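PDB 2QC3: malonyl CoA-acyl carrier protein transacylase from Mycobacterium tuberculosis, which transfers the malonyl group of malonyl-CoA to holo-acyl carrier protein, yielding malonyl-ACP for fatty acid biosynthesis. Local coordinates for residues 42-47 with 51-56; 11-16 with 62-67; 70-75 with 99-104; 266-269 with 275-278; 89-94 with 156-161. All blocks are in the same frame, centred on the assembly; numbering follows the deposited sequence.

Contact 1: residues 42-47 with 51-56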
# COMPACT_ATOMS: atom_id res chain seq x y z
N LEU A 42 -4.05 -17.44 -5.96
CA LEU A 42 -2.90 -16.69 -5.47
C LEU A 42 -1.61 -17.51 -5.49
O LEU A 42 -0.53 -16.96 -5.68
CB LEU A 42 -3.17 -16.17 -4.06
CG LEU A 42 -4.35 -15.20 -3.92
CD1 LEU A 42 -4.54 -14.83 -2.46
CD2 LEU A 42 -4.09 -13.96 -4.76
N ALA A 43 -1.74 -18.81 -5.27
CA ALA A 43 -0.58 -19.70 -5.26
C ALA A 43 0.25 -19.59 -6.53
O ALA A 43 1.44 -19.28 -6.48
CB ALA A 43 -1.04 -21.14 -5.06
N ARG A 44 -0.38 -19.83 -7.68
CA ARG A 44 0.32 -19.75 -8.95
C ARG A 44 0.67 -18.31 -9.30
O ARG A 44 1.71 -18.04 -9.90
CB ARG A 44 -0.52 -20.36 -10.08
CG ARG A 44 -1.92 -19.79 -10.19
CD ARG A 44 -2.60 -20.19 -11.50
NE ARG A 44 -2.47 -19.16 -12.52
CZ ARG A 44 -1.32 -18.77 -13.08
NH1 ARG A 44 -0.18 -19.33 -12.72
NH2 ARG A 44 -1.32 -17.81 -13.99
N LEU A 45 -0.20 -17.38 -8.91
CA LEU A 45 0.02 -15.96 -9.18
C LEU A 45 1.29 -15.44 -8.52
O LEU A 45 2.04 -14.68 -9.12
CB LEU A 45 -1.18 -15.14 -8.70
CG LEU A 45 -2.48 -15.37 -9.49
CD1 LEU A 45 -3.64 -14.68 -8.79
CD2 LEU A 45 -2.30 -14.85 -10.90
N GLY A 46 1.53 -15.86 -7.28
CA GLY A 46 2.70 -15.40 -6.56
C GLY A 46 3.96 -16.23 -6.75
O GLY A 46 5.02 -15.87 -6.23
N THR A 47 3.85 -17.34 -7.48
CA THR A 47 5.01 -18.19 -7.70
C THR A 47 5.42 -18.32 -9.17
O THR A 47 6.51 -17.91 -9.55
CB THR A 47 4.79 -19.62 -7.13
OG1 THR A 47 3.61 -20.19 -7.71
CG2 THR A 47 4.63 -19.57 -5.62
N THR A 51 5.69 -11.50 -14.19
CA THR A 51 5.62 -10.16 -13.63
C THR A 51 4.58 -9.33 -14.38
O THR A 51 3.93 -8.45 -13.80
CB THR A 51 6.98 -9.44 -13.72
OG1 THR A 51 7.93 -10.12 -12.88
CG2 THR A 51 6.86 -8.00 -13.27
N GLU A 52 4.41 -9.62 -15.66
CA GLU A 52 3.45 -8.90 -16.49
C GLU A 52 2.01 -9.23 -16.13
O GLU A 52 1.17 -8.34 -16.03
CB GLU A 52 3.70 -9.22 -17.97
CG GLU A 52 5.12 -8.93 -18.43
CD GLU A 52 5.32 -9.19 -19.90
OE1 GLU A 52 5.10 -10.34 -20.34
OE2 GLU A 52 5.70 -8.24 -20.63
N GLU A 53 1.73 -10.51 -15.93
CA GLU A 53 0.38 -10.93 -15.57
C GLU A 53 -0.00 -10.44 -14.19
O GLU A 53 -1.16 -10.11 -13.94
CB GLU A 53 0.26 -12.46 -15.62
CG GLU A 53 -0.99 -12.99 -14.91
CD GLU A 53 -1.17 -14.49 -15.04
OE1 GLU A 53 -0.16 -15.22 -15.01
OE2 GLU A 53 -2.33 -14.93 -15.16
N ILE A 54 0.97 -10.38 -13.29
CA ILE A 54 0.73 -9.94 -11.92
C ILE A 54 0.69 -8.43 -11.76
O ILE A 54 0.31 -7.91 -10.71
CB ILE A 54 1.79 -10.51 -10.96
CG1 ILE A 54 3.17 -9.98 -11.34
CG2 ILE A 54 1.75 -12.03 -11.00
CD1 ILE A 54 4.26 -10.31 -10.33
N THR A 55 1.09 -7.70 -12.81
CA THR A 55 1.07 -6.25 -12.75
C THR A 55 -0.36 -5.76 -12.95
O THR A 55 -0.65 -4.57 -12.80
CB THR A 55 2.01 -5.65 -13.81
OG1 THR A 55 3.35 -6.07 -13.53
CG2 THR A 55 1.96 -4.13 -13.77
N ASP A 56 -1.25 -6.68 -13.29
CA ASP A 56 -2.67 -6.38 -13.47
C ASP A 56 -3.16 -5.99 -12.07
O ASP A 56 -3.08 -6.80 -11.14
CB ASP A 56 -3.40 -7.63 -13.96
CG ASP A 56 -4.90 -7.44 -14.05
OD1 ASP A 56 -5.59 -8.41 -14.43
OD2 ASP A 56 -5.39 -6.33 -13.74
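Arg44 and Glu53 join two short consecutive helices of the acyltransferase fold, 42-47 and the weakly bonded helix 51-54, connected by a three-residue loop. Their salt bridge runs along the outer side of the pair. Arg44 NH2 lies 3.0 Å from Glu53 OE1, which meets the guanidinium at its edge and close to its plane. The same nitrogen is 3.3 Å from Glu53 OE2, so both carboxylate oxygens lie close to the one nitrogen NH2, and the two flat groups are turned 49° apart. Glu53 reaches across with an extended chain, whereas Arg44 bends at its third torsion (chi3 -96°) and meets it at about a right angle. Deeper in, Ile54 presses its CG2 branch against the backbone of the first helix, 3.3 Å from Leu45 O. Within that segment Thr47 OG1 donates to Ala43 O at 2.7 Å. The buried side of the pair rests on helix 57-77, where Leu45 and Ile54 both touch Leu63. Asp56 caps the start of that long helix through OD2 and Ala58 N, while Leu42 packs against Ile31 and Trp34 of helix 27-37.

Contact 2: residues 11-16 with 62-67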
# COMPACT_ATOMS: atom_id res chain seq x y z
N GLY A 11 3.42 -1.72 -7.22
CA GLY A 11 4.68 -1.32 -7.80
C GLY A 11 5.85 -2.14 -7.28
O GLY A 11 6.94 -2.12 -7.85
N SER A 12 5.62 -2.86 -6.20
CA SER A 12 6.66 -3.68 -5.59
C SER A 12 6.54 -5.17 -5.92
O SER A 12 7.50 -5.92 -5.78
CB SER A 12 6.65 -3.49 -4.08
OG SER A 12 5.34 -3.65 -3.56
N GLN A 13 5.36 -5.59 -6.37
CA GLN A 13 5.14 -6.99 -6.71
C GLN A 13 6.11 -7.49 -7.78
O GLN A 13 6.45 -6.77 -8.71
CB GLN A 13 3.70 -7.22 -7.16
CG GLN A 13 3.31 -6.59 -8.49
CD GLN A 13 3.28 -5.08 -8.47
OE1 GLN A 13 3.01 -4.47 -7.44
NE2 GLN A 13 3.54 -4.46 -9.61
N THR A 14 6.54 -8.74 -7.64
CA THR A 14 7.45 -9.37 -8.59
C THR A 14 7.16 -10.87 -8.67
O THR A 14 6.73 -11.48 -7.70
CB THR A 14 8.93 -9.19 -8.15
OG1 THR A 14 9.11 -9.73 -6.84
CG2 THR A 14 9.30 -7.72 -8.14
N GLU A 15 7.41 -11.46 -9.84
CA GLU A 15 7.17 -12.89 -10.01
C GLU A 15 7.90 -13.72 -8.96
O GLU A 15 9.02 -13.40 -8.57
CB GLU A 15 7.57 -13.33 -11.43
CG GLU A 15 8.96 -12.89 -11.86
CD GLU A 15 9.24 -13.22 -13.32
OE1 GLU A 15 8.53 -12.70 -14.21
OE2 GLU A 15 10.19 -14.00 -13.59
N GLY A 16 7.24 -14.78 -8.49
CA GLY A 16 7.83 -15.64 -7.49
C GLY A 16 7.94 -15.01 -6.11
O GLY A 16 8.58 -15.57 -5.22
N PRO A 62 -4.38 -8.02 -4.31
CA PRO A 62 -4.56 -9.09 -3.31
C PRO A 62 -3.28 -9.89 -3.11
O PRO A 62 -3.03 -10.43 -2.03
CB PRO A 62 -5.69 -9.93 -3.91
CG PRO A 62 -5.45 -9.80 -5.38
CD PRO A 62 -5.14 -8.33 -5.53
N LEU A 63 -2.46 -9.96 -4.16
CA LEU A 63 -1.20 -10.69 -4.10
C LEU A 63 -0.25 -9.99 -3.14
O LEU A 63 0.39 -10.63 -2.30
CB LEU A 63 -0.60 -10.76 -5.51
CG LEU A 63 0.56 -11.72 -5.77
CD1 LEU A 63 0.15 -13.15 -5.42
CD2 LEU A 63 0.97 -11.63 -7.24
N ILE A 64 -0.16 -8.67 -3.25
CA ILE A 64 0.70 -7.89 -2.37
C ILE A 64 0.24 -8.00 -0.92
O ILE A 64 1.06 -8.18 -0.02
CB ILE A 64 0.73 -6.40 -2.78
CG1 ILE A 64 1.46 -6.26 -4.12
CG2 ILE A 64 1.43 -5.56 -1.71
CD1 ILE A 64 1.34 -4.89 -4.74
N VAL A 65 -1.07 -7.89 -0.70
CA VAL A 65 -1.61 -8.00 0.65
C VAL A 65 -1.35 -9.41 1.18
O VAL A 65 -1.03 -9.59 2.35
CB VAL A 65 -3.14 -7.70 0.68
CG1 VAL A 65 -3.73 -8.08 2.04
CG2 VAL A 65 -3.39 -6.22 0.42
N ALA A 66 -1.49 -10.41 0.30
CA ALA A 66 -1.26 -11.80 0.70
C ALA A 66 0.19 -12.01 1.16
O ALA A 66 0.44 -12.64 2.18
CB ALA A 66 -1.58 -12.75 -0.47
N ALA A 67 1.14 -11.48 0.40
CA ALA A 67 2.55 -11.60 0.73
C ALA A 67 2.81 -10.93 2.08
O ALA A 67 3.51 -11.48 2.94
CB ALA A 67 3.40 -10.94 -0.34
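Two bends carry the amide of Gln13 over Ile64. Its CG is wedged between the backbone N and the carbonyl carbon (chi1 68°), and the chain folds again at the next bond (chi2 -68°), doubling the side chain back towards the start of its own loop. Ile64 meets it with the CG1-CD1 branch, which runs beyond the helix surface because CG1 stands anti to the carbonyl carbon. The methyl CD1 comes to 3.2 Å from Gln13 OE1, a close approach of carbon to oxygen, and CG1 lies 3.9 Å from Gln13 CB. The amide does not turn freely: Gly11 N donates to Gln13 OE1 at 2.8 Å, in the carbonyl plane and on a lone pair. Residues 9-13 read GQGSQ, a signature sequence of this acyltransferase family, in the loop that leaves strand 2-7, and the contact seats the end of that sequence on helix 57-77. The same methyl is 4.4 Å from Ser12 OG, a looser touch; that hydroxyl is hydrogen-bonded to Gly9 O. The backbone angles of Gly11 would jam any side chain against the preceding carbonyl. The side chain of Ile64 is about 8 Å from that of Ser92, the probable nucleophile.

Contact 3: residues 70-75 with 99-104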
# COMPACT_ATOMS: atom_id res chain seq x y z
N LEU A 70 1.30 -13.03 5.03
CA LEU A 70 1.97 -14.31 5.29
C LEU A 70 3.11 -14.02 6.27
O LEU A 70 3.29 -14.74 7.25
CB LEU A 70 2.55 -14.90 4.01
CG LEU A 70 1.60 -15.60 3.03
CD1 LEU A 70 2.39 -15.99 1.79
CD2 LEU A 70 0.98 -16.83 3.69
N ALA A 71 3.85 -12.96 5.99
CA ALA A 71 4.97 -12.54 6.82
C ALA A 71 4.47 -12.16 8.20
O ALA A 71 5.06 -12.53 9.21
CB ALA A 71 5.69 -11.37 6.17
N HIS A 72 3.38 -11.40 8.23
CA HIS A 72 2.80 -10.98 9.50
C HIS A 72 2.30 -12.19 10.28
O HIS A 72 2.43 -12.25 11.50
CB HIS A 72 1.63 -10.03 9.28
CG HIS A 72 0.80 -9.84 10.51
ND1 HIS A 72 1.26 -9.15 11.62
CD2 HIS A 72 -0.44 -10.28 10.83
CE1 HIS A 72 0.34 -9.18 12.56
NE2 HIS A 72 -0.70 -9.86 12.11
N GLN A 73 1.71 -13.14 9.56
CA GLN A 73 1.19 -14.35 10.17
C GLN A 73 2.32 -15.10 10.86
O GLN A 73 2.20 -15.49 12.02
CB GLN A 73 0.57 -15.26 9.11
CG GLN A 73 -0.75 -14.76 8.54
CD GLN A 73 -1.81 -14.64 9.60
OE1 GLN A 73 -1.70 -13.83 10.52
NE2 GLN A 73 -2.86 -15.45 9.48
N GLU A 74 3.41 -15.29 10.14
CA GLU A 74 4.56 -16.00 10.69
C GLU A 74 5.16 -15.20 11.83
O GLU A 74 5.58 -15.76 12.84
CB GLU A 74 5.62 -16.22 9.60
CG GLU A 74 6.82 -17.02 10.08
CD GLU A 74 6.44 -18.40 10.62
OE1 GLU A 74 7.35 -19.10 11.10
OE2 GLU A 74 5.25 -18.77 10.57
N LEU A 75 5.19 -13.88 11.67
CA LEU A 75 5.73 -13.02 12.71
C LEU A 75 4.84 -13.20 13.95
O LEU A 75 5.33 -13.23 15.08
CB LEU A 75 5.72 -11.56 12.23
CG LEU A 75 6.70 -10.60 12.91
CD1 LEU A 75 8.11 -11.16 12.81
CD2 LEU A 75 6.62 -9.23 12.25
N TYR A 99 -4.31 -2.68 8.08
CA TYR A 99 -5.51 -2.83 8.89
C TYR A 99 -5.54 -4.20 9.56
O TYR A 99 -5.89 -4.32 10.73
CB TYR A 99 -6.76 -2.64 8.03
CG TYR A 99 -7.17 -1.20 7.87
CD1 TYR A 99 -6.22 -0.20 7.72
CD2 TYR A 99 -8.52 -0.84 7.84
CE1 TYR A 99 -6.59 1.12 7.56
CE2 TYR A 99 -8.91 0.49 7.67
CZ TYR A 99 -7.94 1.46 7.53
OH TYR A 99 -8.29 2.78 7.37
N ALA A 100 -5.19 -5.23 8.80
CA ALA A 100 -5.17 -6.59 9.33
C ALA A 100 -4.06 -6.69 10.38
O ALA A 100 -4.23 -7.33 11.42
CB ALA A 100 -4.94 -7.60 8.21
N ILE A 101 -2.92 -6.07 10.11
CA ILE A 101 -1.82 -6.12 11.06
C ILE A 101 -2.26 -5.47 12.36
O ILE A 101 -2.00 -5.99 13.44
CB ILE A 101 -0.57 -5.41 10.49
CG1 ILE A 101 0.04 -6.29 9.38
CG2 ILE A 101 0.46 -5.16 11.60
CD1 ILE A 101 1.11 -5.59 8.54
N ALA A 102 -2.97 -4.35 12.25
CA ALA A 102 -3.46 -3.62 13.42
C ALA A 102 -4.74 -4.22 14.01
O ALA A 102 -5.37 -3.60 14.87
CB ALA A 102 -3.69 -2.15 13.06
N GLY A 103 -5.13 -5.40 13.53
CA GLY A 103 -6.30 -6.08 14.06
C GLY A 103 -7.69 -5.57 13.72
O GLY A 103 -8.67 -5.97 14.36
N VAL A 104 -7.81 -4.71 12.72
CA VAL A 104 -9.12 -4.19 12.35
C VAL A 104 -9.92 -5.22 11.56
O VAL A 104 -11.14 -5.31 11.71
CB VAL A 104 -8.98 -2.89 11.54
CG1 VAL A 104 -10.34 -2.43 11.02
CG2 VAL A 104 -8.37 -1.81 12.42
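His72 and Ile101 make nearly all of this contact, a small one near the surface, between helix 57-77 and the end of helix 94-101. The tight part is a CH-pi interaction. Ile101 CG1 sits over one face of the imidazole, 4.0 Å from the ring centroid and 22° off the ring normal, displaced towards the rim so that His72 CG and ND1 are each 3.8 Å from it. The other branch, CG2, follows at 4.1 Å from His72 ND1. The ring gets there because its CG is anti to the backbone N (chi1 166°), which swings the imidazole off helix 57-77, and the two side chains slide past each other in opposite directions. Phe269, at the end of strand 263-268, also touches both His72 and Ile101. Packing thins, by contrast, towards Ala100, whose carbonyl O stays 4.4 Å from His72 NE2 and lies oblique to the ring, with no hydrogen bond joining them. His72, Ala100 and Ile101 all remain partly exposed to solvent. Just past the contact the second helix stops in a Schellman motif. Val104 N returns to Tyr99 O at 2.8 Å and Gly103 N to Ala100 O at 3.0 Å, with Gly103 supplying the positive phi. The terminus belongs to the helix that follows the nucleophile turn, in the strand-turn-helix arrangement shared by this acyltransferase family and the patatin-like hydrolases.

Contact 4: residues 266-269 with 275-278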
# COMPACT_ATOMS: atom_id res chain seq x y z
N ILE A 266 12.27 0.58 12.22
CA ILE A 266 11.34 0.51 11.11
C ILE A 266 11.37 -0.87 10.47
O ILE A 266 12.44 -1.38 10.12
CB ILE A 266 11.68 1.52 10.00
CG1 ILE A 266 11.75 2.94 10.56
CG2 ILE A 266 10.66 1.40 8.87
CD1 ILE A 266 10.47 3.41 11.19
N VAL A 267 10.20 -1.47 10.30
CA VAL A 267 10.12 -2.77 9.66
C VAL A 267 9.17 -2.65 8.48
O VAL A 267 8.00 -2.26 8.64
CB VAL A 267 9.58 -3.85 10.62
CG1 VAL A 267 9.55 -5.20 9.91
CG2 VAL A 267 10.45 -3.92 11.87
N GLU A 268 9.67 -2.95 7.29
CA GLU A 268 8.84 -2.90 6.10
C GLU A 268 8.58 -4.33 5.70
O GLU A 268 9.51 -5.14 5.57
CB GLU A 268 9.53 -2.14 4.96
CG GLU A 268 8.86 -2.33 3.59
CD GLU A 268 9.28 -1.30 2.54
OE1 GLU A 268 10.42 -0.80 2.61
OE2 GLU A 268 8.47 -1.01 1.64
N PHE A 269 7.30 -4.65 5.52
CA PHE A 269 6.89 -5.99 5.14
C PHE A 269 7.02 -6.20 3.64
O PHE A 269 7.09 -5.24 2.87
CB PHE A 269 5.45 -6.23 5.58
CG PHE A 269 5.28 -6.42 7.05
CD1 PHE A 269 5.49 -5.37 7.93
CD2 PHE A 269 4.94 -7.67 7.56
CE1 PHE A 269 5.36 -5.55 9.29
CE2 PHE A 269 4.80 -7.85 8.93
CZ PHE A 269 5.01 -6.79 9.80
N LEU A 275 9.31 2.14 1.10
CA LEU A 275 8.81 2.80 2.31
C LEU A 275 9.90 2.97 3.37
O LEU A 275 9.97 4.00 4.03
CB LEU A 275 7.63 2.01 2.90
CG LEU A 275 6.47 1.78 1.93
CD1 LEU A 275 5.28 1.17 2.68
CD2 LEU A 275 6.07 3.11 1.28
N SER A 276 10.73 1.95 3.54
CA SER A 276 11.81 2.00 4.51
C SER A 276 12.70 3.21 4.24
O SER A 276 12.99 3.99 5.15
CB SER A 276 12.64 0.71 4.43
OG SER A 276 11.92 -0.39 4.95
N GLY A 277 13.13 3.35 2.99
CA GLY A 277 13.99 4.46 2.61
C GLY A 277 13.31 5.81 2.80
O GLY A 277 13.94 6.76 3.27
N ILE A 278 12.04 5.90 2.43
CA ILE A 278 11.31 7.15 2.61
C ILE A 278 11.21 7.46 4.10
O ILE A 278 11.48 8.58 4.52
CB ILE A 278 9.88 7.08 2.00
CG1 ILE A 278 9.94 7.27 0.49
CG2 ILE A 278 9.02 8.18 2.58
CD1 ILE A 278 10.96 6.42 -0.22
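Glu268 places its carboxylate at the first turn of helix 275-282, where Ser276 holds one oxygen twice. Ser276 OG donates to Glu268 OE1 at 2.8 Å, arriving on the anti side and 23° out of the carboxylate plane. The backbone Ser276 N reaches the same oxygen at 2.9 Å with an N-H...O angle of 157°, but from well above the plane, and both donors stand on the same face. Across the contact the other oxygen receives a weak bond from Leu275 N, 3.3 Å from Glu268 OE2, and Gly273 N in the connecting loop also donates to OE2. This grip draws in carbon as well: Ser276 OG lies 3.0 Å from Glu268 CB, and Glu268 OE2 is 3.4 Å from Leu275 CB. The glutamate chain is extended, its CG anti to the backbone N (chi1 166°), and this carries the acid from the strand across to the helix start. Strand 263-268, helix 275-282 and strand 288-290 form a beta-alpha-beta unit, so the carboxylate clasps the first strand to the crossover helix. Buried here, beside amide N-H groups at a helix N-terminus, it would probably be favoured in its ionised form. Further out, backbone bonds to Arg289 and Pro287 on one side and to Ala4 and Leu6 on the other fix the strand within the parallel sheet. Leu275, the first residue of the helix, touches His91 and Trp251 with its side chain.

Contact 5: residues 89-94 with 156-161. With ACY (acetic acid), chain B.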
# COMPACT_ATOMS: atom_id res chain seq x y z
N ALA A 89 1.28 1.35 9.57
CA ALA A 89 0.94 2.22 8.45
C ALA A 89 1.18 1.49 7.13
O ALA A 89 2.14 0.72 7.00
CB ALA A 89 1.77 3.50 8.50
N GLY A 90 0.31 1.73 6.15
CA GLY A 90 0.47 1.10 4.86
C GLY A 90 0.30 2.14 3.76
O GLY A 90 -0.32 3.17 3.94
N HIS A 91 0.88 1.85 2.60
CA HIS A 91 0.77 2.75 1.48
C HIS A 91 -0.20 2.21 0.45
O HIS A 91 -0.04 1.10 -0.05
CB HIS A 91 2.16 3.01 0.86
CG HIS A 91 2.14 3.92 -0.33
ND1 HIS A 91 2.75 5.16 -0.34
CD2 HIS A 91 1.54 3.80 -1.53
CE1 HIS A 91 2.51 5.77 -1.49
NE2 HIS A 91 1.77 4.96 -2.23
N SER A 92 -1.23 3.01 0.15
CA SER A 92 -2.24 2.66 -0.86
C SER A 92 -2.93 1.33 -0.58
O SER A 92 -3.58 1.20 0.44
CB SER A 92 -1.58 2.64 -2.25
OG SER A 92 -1.06 3.91 -2.61
N VAL A 93 -2.80 0.36 -1.48
CA VAL A 93 -3.43 -0.92 -1.19
C VAL A 93 -2.82 -1.53 0.10
O VAL A 93 -3.46 -2.32 0.78
CB VAL A 93 -3.28 -1.92 -2.35
CG1 VAL A 93 -1.82 -2.28 -2.58
CG2 VAL A 93 -4.11 -3.16 -2.03
N GLY A 94 -1.59 -1.13 0.45
CA GLY A 94 -0.95 -1.62 1.66
C GLY A 94 -1.76 -1.32 2.90
O GLY A 94 -1.60 -1.98 3.93
N ASN A 156 -0.20 11.02 -4.99
CA ASN A 156 0.74 10.54 -3.99
C ASN A 156 1.62 11.72 -3.57
O ASN A 156 2.11 12.46 -4.43
CB ASN A 156 1.69 9.47 -4.54
CG ASN A 156 1.12 8.06 -4.51
OD1 ASN A 156 1.90 7.10 -4.52
ND2 ASN A 156 -0.20 7.92 -4.50
N ARG A 157 1.77 11.91 -2.27
CA ARG A 157 2.67 12.92 -1.71
C ARG A 157 3.49 11.98 -0.83
O ARG A 157 3.08 11.64 0.27
CB ARG A 157 1.94 13.97 -0.86
CG ARG A 157 1.08 14.99 -1.64
CD ARG A 157 1.89 15.84 -2.61
NE ARG A 157 2.91 16.67 -1.96
CZ ARG A 157 2.70 17.86 -1.41
NH1 ARG A 157 1.49 18.41 -1.41
NH2 ARG A 157 3.72 18.51 -0.86
N ASN A 158 4.65 11.55 -1.33
CA ASN A 158 5.48 10.60 -0.60
C ASN A 158 6.60 11.17 0.25
O ASN A 158 6.94 10.60 1.29
CB ASN A 158 6.04 9.57 -1.58
CG ASN A 158 4.95 8.74 -2.22
OD1 ASN A 158 4.00 8.33 -1.55
ND2 ASN A 158 5.09 8.45 -3.51
N ALA A 159 7.18 12.29 -0.19
CA ALA A 159 8.26 12.97 0.53
C ALA A 159 8.59 14.24 -0.25
O ALA A 159 8.11 14.42 -1.37
CB ALA A 159 9.50 12.06 0.61
N ALA A 160 9.40 15.12 0.32
CA ALA A 160 9.76 16.34 -0.38
C ALA A 160 10.40 15.95 -1.72
O ALA A 160 11.31 15.12 -1.76
CB ALA A 160 10.74 17.17 0.45
N GLY A 161 9.91 16.52 -2.81
CA GLY A 161 10.46 16.19 -4.12
C GLY A 161 10.06 14.82 -4.63
O GLY A 161 10.61 14.35 -5.62
C ACY B . -2.98 1.41 -4.97
O ACY B . -4.10 1.85 -4.72
OXT ACY B . -2.48 0.39 -4.26
CH3 ACY B . -2.16 2.02 -6.07
O HOH W 1 -0.67 4.95 -5.14
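One water joins Ser92 to Asn156: its oxygen lies 2.8 Å from Ser92 OG and accepts from Asn156 ND2 at 3.1 Å. The other end of that amide meets the rim of the His91 ring, where NE2 makes a weak hydrogen bond of 3.1 Å to Asn156 OD1, bent to 128°, with ring and amide planes 68° apart. Further round the same rim, Asn158 OD1 approaches His91 CE1 to 3.0 Å near the ring plane. That oxygen is buried and has no polar partner in the model; the C-H of the imidazole is its close neighbour, a contact that may be weakly favourable. His91 extends this far because its CG is anti to the backbone N (chi1 179°). Ser92, taken by similarity as the nucleophile, sits in a type II' turn from His91 to Gly94 with positive phi, consistent with the GxSxG nucleophile elbow. Gly90 suits the tight bend, as a CB there would clash with Gly94 O. Beyond the serine, Val93 N donates to acetate OXT at 2.8 Å, and Arg117 also binds the acetate, which probably came from the crystallisation liquor. His195, the other presumed catalytic residue, touches Ser92 and is about 4 Å from the Asn156 side chain. An anion held by the amide after the serine is consistent with that N-H serving in the oxyanion hole, and the arginine with a place for the substrate's carboxylate.

In the fold
Along the chain, contact 1 is nested inside the loop closed by contact 2, and the two touch, their centres 8 Å apart, with Ile54 packed on the backbone of Thr14 and Glu15. Contacts 2 and 3 lie on successive parts of helix 57-77, centres 15 Å apart. Contacts 3 and 5 interleave along the chain, 89-94 falling between 70-75 and 99-104; strand 86-90 and helix 94-101 flank the serine turn. Contact 4, last in sequence, meets contact 3 through Phe269 and contact 5 through Leu275 against His91, with centres 11 Å apart in the latter pair. Contacts 4 and 5 both reach the parallel sheet, and contact 5 links it to the mixed sheet, placing the probable active site between the two.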